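Local structure of putidaredoxin reductase (Pseudomonas putida, 1Q1R) at residues A[122-127]-A[224-229]; A[128-133]-A[240-245]. The protein probably carries electrons from NADH through its bound FAD to putidaredoxin, the iron-sulfur partner of the cytochrome P450cam monooxygenase. All blocks are in the same frame, centred on the assembly; numbering follows the deposited sequence.

Interaction 1 (A[122-127]-A[224-229])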
ATOM      1  N   GLY A 122       3.992  16.143 -20.176  1.00 32.77           N
ATOM      2  CA  GLY A 122       4.506  17.485 -20.376  1.00 32.11           C
ATOM      3  C   GLY A 122       4.096  18.535 -19.365  1.00 32.18           C
ATOM      4  O   GLY A 122       4.180  18.324 -18.154  1.00 32.06           O
ATOM      5  N   ALA A 123       3.649  19.678 -19.877  1.00 31.82           N
ATOM      6  CA  ALA A 123       3.238  20.805 -19.047  1.00 31.42           C
ATOM      7  C   ALA A 123       2.261  20.436 -17.938  1.00 31.54           C
ATOM      8  O   ALA A 123       2.390  20.910 -16.810  1.00 31.33           O
ATOM      9  CB  ALA A 123       2.630  21.895 -19.926  1.00 31.06           C
ATOM     10  N   VAL A 124       1.281  19.596 -18.257  1.00 31.24           N
ATOM     11  CA  VAL A 124       0.286  19.203 -17.269  1.00 31.88           C
ATOM     12  C   VAL A 124       0.930  18.635 -16.007  1.00 31.99           C
ATOM     13  O   VAL A 124       0.758  19.183 -14.919  1.00 32.15           O
ATOM     14  CB  VAL A 124      -0.702  18.171 -17.845  1.00 32.05           C
ATOM     15  CG1 VAL A 124      -1.734  17.796 -16.794  1.00 31.00           C
ATOM     16  CG2 VAL A 124      -1.393  18.751 -19.071  1.00 32.66           C
ATOM     17  N   GLY A 125       1.676  17.545 -16.154  1.00 32.47           N
ATOM     18  CA  GLY A 125       2.330  16.936 -15.008  1.00 32.70           C
ATOM     19  C   GLY A 125       3.231  17.901 -14.249  1.00 33.04           C
ATOM     20  O   GLY A 125       3.383  17.787 -13.031  1.00 32.80           O
ATOM     21  N   LYS A 126       3.818  18.856 -14.969  1.00 32.54           N
ATOM     22  CA  LYS A 126       4.714  19.847 -14.373  1.00 32.64           C
ATOM     23  C   LYS A 126       3.997  20.869 -13.489  1.00 30.80           C
ATOM     24  O   LYS A 126       4.582  21.387 -12.542  1.00 31.13           O
ATOM     25  CB  LYS A 126       5.461  20.617 -15.466  1.00 35.23           C
ATOM     26  CG  LYS A 126       6.040  19.773 -16.584  1.00 39.12           C
ATOM     27  CD  LYS A 126       7.197  18.910 -16.128  1.00 42.24           C
ATOM     28  CE  LYS A 126       7.785  18.148 -17.313  1.00 43.92           C
ATOM     29  NZ  LYS A 126       8.900  17.246 -16.907  1.00 47.07           N
ATOM     30  N   ALA A 127       2.743  21.175 -13.813  1.00 29.05           N
ATOM     31  CA  ALA A 127       1.968  22.153 -13.052  1.00 26.86           C
ATOM     32  C   ALA A 127       2.064  21.896 -11.546  1.00 26.72           C
ATOM     33  O   ALA A 127       1.999  20.752 -11.096  1.00 25.21           O
ATOM     34  CB  ALA A 127       0.513  22.124 -13.498  1.00 25.90           C
ATOM     35  N   GLN A 224       1.111  28.449 -15.932  1.00 36.23           N
ATOM     36  CA  GLN A 224       1.352  27.057 -16.296  1.00 35.08           C
ATOM     37  C   GLN A 224       0.677  26.134 -15.278  1.00 32.52           C
ATOM     38  O   GLN A 224       1.264  25.155 -14.828  1.00 32.36           O
ATOM     39  CB  GLN A 224       2.856  26.762 -16.334  1.00 37.68           C
ATOM     40  CG  GLN A 224       3.612  27.480 -17.443  1.00 41.14           C
ATOM     41  CD  GLN A 224       3.185  27.021 -18.822  1.00 42.74           C
ATOM     42  OE1 GLN A 224       3.410  25.870 -19.206  1.00 44.99           O
ATOM     43  NE2 GLN A 224       2.559  27.918 -19.573  1.00 43.62           N
ATOM     44  N   LYS A 225      -0.553  26.467 -14.910  1.00 29.58           N
ATOM     45  CA  LYS A 225      -1.313  25.664 -13.962  1.00 27.70           C
ATOM     46  C   LYS A 225      -2.556  25.097 -14.640  1.00 26.10           C
ATOM     47  O   LYS A 225      -3.053  25.664 -15.613  1.00 24.05           O
ATOM     48  CB  LYS A 225      -1.726  26.516 -12.759  1.00 28.98           C
ATOM     49  CG  LYS A 225      -0.548  26.933 -11.883  1.00 30.47           C
ATOM     50  CD  LYS A 225      -0.937  27.919 -10.783  1.00 33.61           C
ATOM     51  CE  LYS A 225      -1.979  27.355  -9.829  1.00 35.06           C
ATOM     52  NZ  LYS A 225      -2.191  28.259  -8.650  1.00 36.77           N
ATOM     53  N   VAL A 226      -3.044  23.970 -14.131  1.00 24.00           N
ATOM     54  CA  VAL A 226      -4.244  23.356 -14.682  1.00 22.04           C
ATOM     55  C   VAL A 226      -5.433  24.204 -14.246  1.00 22.68           C
ATOM     56  O   VAL A 226      -5.490  24.657 -13.102  1.00 22.22           O
ATOM     57  CB  VAL A 226      -4.438  21.916 -14.145  1.00 22.33           C
ATOM     58  CG1 VAL A 226      -5.810  21.373 -14.572  1.00 21.44           C
ATOM     59  CG2 VAL A 226      -3.321  21.013 -14.663  1.00 19.77           C
ATOM     60  N   THR A 227      -6.366  24.440 -15.163  1.00 20.96           N
ATOM     61  CA  THR A 227      -7.555  25.213 -14.845  1.00 21.94           C
ATOM     62  C   THR A 227      -8.801  24.360 -15.030  1.00 22.08           C
ATOM     63  O   THR A 227      -9.878  24.720 -14.557  1.00 21.80           O
ATOM     64  CB  THR A 227      -7.682  26.472 -15.736  1.00 23.12           C
ATOM     65  OG1 THR A 227      -7.632  26.089 -17.114  1.00 23.38           O
ATOM     66  CG2 THR A 227      -6.555  27.452 -15.438  1.00 21.96           C
ATOM     67  N   ALA A 228      -8.664  23.230 -15.720  1.00 23.18           N
ATOM     68  CA  ALA A 228      -9.813  22.356 -15.931  1.00 23.51           C
ATOM     69  C   ALA A 228      -9.444  20.961 -16.426  1.00 23.57           C
ATOM     70  O   ALA A 228      -8.436  20.768 -17.101  1.00 23.40           O
ATOM     71  CB  ALA A 228     -10.795  23.013 -16.907  1.00 24.26           C
ATOM     72  N   VAL A 229     -10.278  19.990 -16.072  1.00 23.43           N
ATOM     73  CA  VAL A 229     -10.077  18.602 -16.479  1.00 22.74           C
ATOM     74  C   VAL A 229     -11.191  18.290 -17.479  1.00 23.25           C
ATOM     75  O   VAL A 229     -12.362  18.551 -17.204  1.00 22.90           O
ATOM     76  CB  VAL A 229     -10.202  17.640 -15.268  1.00 22.83           C
ATOM     77  CG1 VAL A 229      -9.895  16.207 -15.699  1.00 22.22           C
ATOM     78  CG2 VAL A 229      -9.259  18.078 -14.151  1.00 22.57           C
TER
HETATM   79  O   HOH W   1       3.285  23.522 -15.948  1.00 30.67           O
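Ala127, where the chain leaves the short helix 123-126, approaches Lys225 to 4.9 Å between CA atoms, just where segment 224-229 runs into its strand, so that the end of a helix meets the last residues of a turn. The methyl of Ala127 does most of the touching. Its CB rests 3.4 Å from Gln224 O, and its CA adds a strongly bent CA-H...O contact to the same oxygen. On the apolar side, Val226 CG2 is shared by two neighbours: it lies 4.2 Å from Ala127 CB and equally far from Val124 CG1. The two valines cross at a slant, each meeting the other with one branch. In Val124 that branch, CG1, is anti to the backbone N (chi1 -179°), which brings it within reach of the valine of the strand. Val124 also packs on Phe217 and Met219 of strand 214-219, and Val226 on Val242, so the small apolar patch is continued on further strands.

Polar contact is left to a water. Water 1 donates to Ala123 O at 2.9 Å and to Gln224 O at 2.8 Å, tying the helix backbone to the turn. Ala123 O is gripped twice, since Ala127 N also bonds to it, at 3.0 Å, while sharing its hydrogen with Val124 O. Gln224 has a bent side chain, whose OE1 comes near Ala123 CB while NE2 is bonded to Thr221 O of its own turn.

Beyond Val226 the strand carries a classic beta bulge, in which Thr227 and Ala228 both face Glu218. The bulged strand is the middle one of a three-stranded antiparallel sheet, the kind of meander that accompanies the parallel sheet of a nucleotide-binding domain in the glutathione reductase fold.

Interaction 2 (A[128-133]-A[240-245])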
ATOM      1  N   ASN A 128       2.213  22.967 -10.768  1.00 26.54           N
ATOM      2  CA  ASN A 128       2.329  22.824  -9.323  1.00 27.55           C
ATOM      3  C   ASN A 128       0.996  22.433  -8.689  1.00 26.42           C
ATOM      4  O   ASN A 128       0.944  22.065  -7.510  1.00 24.89           O
ATOM      5  CB  ASN A 128       2.864  24.122  -8.705  1.00 32.07           C
ATOM      6  CG  ASN A 128       1.847  25.234  -8.703  1.00 35.15           C
ATOM      7  OD1 ASN A 128       1.032  25.348  -9.615  1.00 40.06           O
ATOM      8  ND2 ASN A 128       1.898  26.079  -7.676  1.00 40.71           N
ATOM      9  N   ASN A 129      -0.081  22.508  -9.472  1.00 23.72           N
ATOM     10  CA  ASN A 129      -1.388  22.134  -8.957  1.00 22.29           C
ATOM     11  C   ASN A 129      -1.899  20.810  -9.532  1.00 22.04           C
ATOM     12  O   ASN A 129      -3.097  20.540  -9.542  1.00 21.08           O
ATOM     13  CB  ASN A 129      -2.406  23.267  -9.161  1.00 21.44           C
ATOM     14  CG  ASN A 129      -2.784  23.475 -10.605  1.00 20.20           C
ATOM     15  OD1 ASN A 129      -2.008  23.196 -11.518  1.00 20.07           O
ATOM     16  ND2 ASN A 129      -3.979  24.003 -10.819  1.00 20.78           N
ATOM     17  N   PHE A 130      -0.969  19.996 -10.018  1.00 22.17           N
ATOM     18  CA  PHE A 130      -1.276  18.657 -10.514  1.00 23.83           C
ATOM     19  C   PHE A 130      -0.233  17.798  -9.809  1.00 23.37           C
ATOM     20  O   PHE A 130       0.963  18.007  -9.994  1.00 24.17           O
ATOM     21  CB  PHE A 130      -1.072  18.515 -12.026  1.00 24.46           C
ATOM     22  CG  PHE A 130      -1.356  17.120 -12.534  1.00 25.96           C
ATOM     23  CD1 PHE A 130      -2.624  16.776 -12.997  1.00 26.22           C
ATOM     24  CD2 PHE A 130      -0.380  16.130 -12.467  1.00 26.55           C
ATOM     25  CE1 PHE A 130      -2.919  15.470 -13.380  1.00 26.05           C
ATOM     26  CE2 PHE A 130      -0.667  14.813 -12.849  1.00 27.26           C
ATOM     27  CZ  PHE A 130      -1.939  14.487 -13.304  1.00 26.42           C
ATOM     28  N   ARG A 131      -0.675  16.838  -9.005  1.00 22.43           N
ATOM     29  CA  ARG A 131       0.261  15.993  -8.276  1.00 22.29           C
ATOM     30  C   ARG A 131      -0.222  14.568  -8.095  1.00 21.71           C
ATOM     31  O   ARG A 131      -1.423  14.297  -8.129  1.00 21.27           O
ATOM     32  CB  ARG A 131       0.510  16.565  -6.872  1.00 23.90           C
ATOM     33  CG  ARG A 131       1.506  17.714  -6.784  1.00 28.38           C
ATOM     34  CD  ARG A 131       2.930  17.196  -6.617  1.00 30.12           C
ATOM     35  NE  ARG A 131       3.872  18.291  -6.420  1.00 33.94           N
ATOM     36  CZ  ARG A 131       5.153  18.135  -6.102  1.00 34.98           C
ATOM     37  NH1 ARG A 131       5.661  16.920  -5.941  1.00 34.35           N
ATOM     38  NH2 ARG A 131       5.925  19.203  -5.933  1.00 36.54           N
ATOM     39  N   TYR A 132       0.740  13.672  -7.903  1.00 20.61           N
ATOM     40  CA  TYR A 132       0.475  12.275  -7.592  1.00 21.35           C
ATOM     41  C   TYR A 132       0.753  12.290  -6.084  1.00 21.02           C
ATOM     42  O   TYR A 132       1.308  13.269  -5.579  1.00 19.60           O
ATOM     43  CB  TYR A 132       1.474  11.349  -8.298  1.00 22.32           C
ATOM     44  CG  TYR A 132       1.316  11.331  -9.799  1.00 23.40           C
ATOM     45  CD1 TYR A 132       1.986  12.257 -10.604  1.00 24.70           C
ATOM     46  CD2 TYR A 132       0.453  10.423 -10.413  1.00 24.02           C
ATOM     47  CE1 TYR A 132       1.795  12.280 -11.991  1.00 25.36           C
ATOM     48  CE2 TYR A 132       0.250  10.434 -11.792  1.00 25.10           C
ATOM     49  CZ  TYR A 132       0.923  11.366 -12.575  1.00 25.95           C
ATOM     50  OH  TYR A 132       0.709  11.389 -13.931  1.00 26.36           O
ATOM     51  N   LEU A 133       0.382  11.243  -5.359  1.00 20.19           N
ATOM     52  CA  LEU A 133       0.635  11.235  -3.919  1.00 20.84           C
ATOM     53  C   LEU A 133       1.409  10.006  -3.468  1.00 21.49           C
ATOM     54  O   LEU A 133       0.847   8.923  -3.340  1.00 20.92           O
ATOM     55  CB  LEU A 133      -0.681  11.330  -3.140  1.00 19.85           C
ATOM     56  CG  LEU A 133      -0.596  11.223  -1.606  1.00 19.14           C
ATOM     57  CD1 LEU A 133       0.380  12.258  -1.045  1.00 18.96           C
ATOM     58  CD2 LEU A 133      -1.985  11.422  -1.012  1.00 18.13           C
ATOM     59  N   ASP A 240      -8.901  23.690  -9.398  1.00 24.56           N
ATOM     60  CA  ASP A 240      -7.845  24.517  -8.825  1.00 23.65           C
ATOM     61  C   ASP A 240      -6.715  23.570  -8.436  1.00 23.15           C
ATOM     62  O   ASP A 240      -5.564  23.979  -8.281  1.00 22.78           O
ATOM     63  CB  ASP A 240      -8.345  25.249  -7.578  1.00 23.38           C
ATOM     64  CG  ASP A 240      -9.422  26.259  -7.893  1.00 24.09           C
ATOM     65  OD1 ASP A 240      -9.157  27.157  -8.716  1.00 24.49           O
ATOM     66  OD2 ASP A 240     -10.529  26.158  -7.320  1.00 24.74           O
ATOM     67  N   LEU A 241      -7.060  22.294  -8.289  1.00 22.20           N
ATOM     68  CA  LEU A 241      -6.096  21.272  -7.899  1.00 21.43           C
ATOM     69  C   LEU A 241      -6.489  19.924  -8.492  1.00 21.00           C
ATOM     70  O   LEU A 241      -7.669  19.582  -8.539  1.00 20.43           O
ATOM     71  CB  LEU A 241      -6.057  21.162  -6.371  1.00 21.54           C
ATOM     72  CG  LEU A 241      -5.077  20.188  -5.717  1.00 22.35           C
ATOM     73  CD1 LEU A 241      -3.640  20.611  -6.019  1.00 21.97           C
ATOM     74  CD2 LEU A 241      -5.323  20.172  -4.205  1.00 21.06           C
ATOM     75  N   VAL A 242      -5.496  19.168  -8.944  1.00 20.06           N
ATOM     76  CA  VAL A 242      -5.739  17.849  -9.516  1.00 20.82           C
ATOM     77  C   VAL A 242      -4.779  16.861  -8.880  1.00 19.72           C
ATOM     78  O   VAL A 242      -3.568  17.070  -8.878  1.00 20.37           O
ATOM     79  CB  VAL A 242      -5.521  17.820 -11.054  1.00 20.23           C
ATOM     80  CG1 VAL A 242      -5.711  16.394 -11.578  1.00 21.06           C
ATOM     81  CG2 VAL A 242      -6.504  18.763 -11.744  1.00 20.26           C
ATOM     82  N   ILE A 243      -5.330  15.792  -8.323  1.00 19.76           N
ATOM     83  CA  ILE A 243      -4.522  14.760  -7.693  1.00 19.59           C
ATOM     84  C   ILE A 243      -4.812  13.459  -8.424  1.00 20.60           C
ATOM     85  O   ILE A 243      -5.959  13.022  -8.502  1.00 20.84           O
ATOM     86  CB  ILE A 243      -4.875  14.621  -6.208  1.00 19.97           C
ATOM     87  CG1 ILE A 243      -4.522  15.922  -5.480  1.00 19.57           C
ATOM     88  CG2 ILE A 243      -4.135  13.428  -5.603  1.00 21.04           C
ATOM     89  CD1 ILE A 243      -5.074  16.003  -4.072  1.00 21.62           C
ATOM     90  N   ALA A 244      -3.766  12.853  -8.973  1.00 21.47           N
ATOM     91  CA  ALA A 244      -3.925  11.620  -9.727  1.00 22.95           C
ATOM     92  C   ALA A 244      -3.377  10.404  -8.992  1.00 23.68           C
ATOM     93  O   ALA A 244      -2.310  10.455  -8.377  1.00 23.59           O
ATOM     94  CB  ALA A 244      -3.241  11.756 -11.096  1.00 22.40           C
ATOM     95  N   GLY A 245      -4.124   9.308  -9.073  1.00 24.90           N
ATOM     96  CA  GLY A 245      -3.718   8.073  -8.435  1.00 26.44           C
ATOM     97  C   GLY A 245      -4.349   6.917  -9.188  1.00 27.22           C
ATOM     98  O   GLY A 245      -5.464   6.502  -8.876  1.00 27.32           O
TER
HETATM   99  O   HOH W   2      -0.837   9.115  -6.641  1.00 24.80           O
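Phe130 and Val242 lie side by side on neighbouring parallel strands, 130-132 and 241-244, at one margin of the five-stranded parallel sheet of a Rossmann-type domain. The strand directions differ by 24°. Phe130 is extended, its CG anti to the backbone N (chi1 179°), and this sets the ring slantwise against Val242: CG1 of the valine is 3.4 Å from ring atom CD1 and just as near to CE1. Further along the same face, the methyl of Ala244 touches both aromatic rings, with CB 3.7 Å from Phe130 CZ and 3.8 Å from Tyr132 CE2. The rings also meet each other, Tyr132 CE1 lying at the edge of the Phe130 ring and in its plane, while the Tyr132 hydroxyl is bonded to Leu117 N. Arg131 and Ile243 point to the other face, toward helix 136-144, where the guanidinium group forms salt bridges with Asp138 and Glu137.

Backbone bonds alternate in the parallel manner: Val242 N to Asn129 O, Arg131 N to Val242 O, and Ala244 N to Arg131 O. Asn129 extends the pairing with its side chain. Its ND2 donates to Asp240 O at 3.0 Å, with the acceptor close to the amide plane but the donor standing 67° out of the carbonyl plane, and it donates also to Val226 O. A leucine here would probably deprive the carbonyl oxygens of Asp240 and Val226 of their shared donor, and with it the polar tie between the two sheets.

At the far end Leu133, whose side chain touches FAD, is joined to its neighbour through solvent: water 2 accepts from Leu133 N at 2.8 Å and donates to Ala244 O at 2.6 Å.

The two contacts illustrate how successive pieces of chain can be stitched to two sheets at once. Their centres are 9 Å apart, and along the chain the segments alternate: 122-127 runs directly into 128-133, while 224-229 comes shortly before 240-245. Interaction 1 sets helix 123-126 against the three-stranded antiparallel sheet; interaction 2 places strand 130-132 at the margin of the parallel one. They also touch directly, with Lys225 CG 3.2 Å from Asn128 OD1 and Val124 O packed on Phe130 CB. Interaction 1 is the more peripheral, while interaction 2 reaches the FAD through Leu133, so that together they run from the rim of the probable NADH-binding domain toward the flavin.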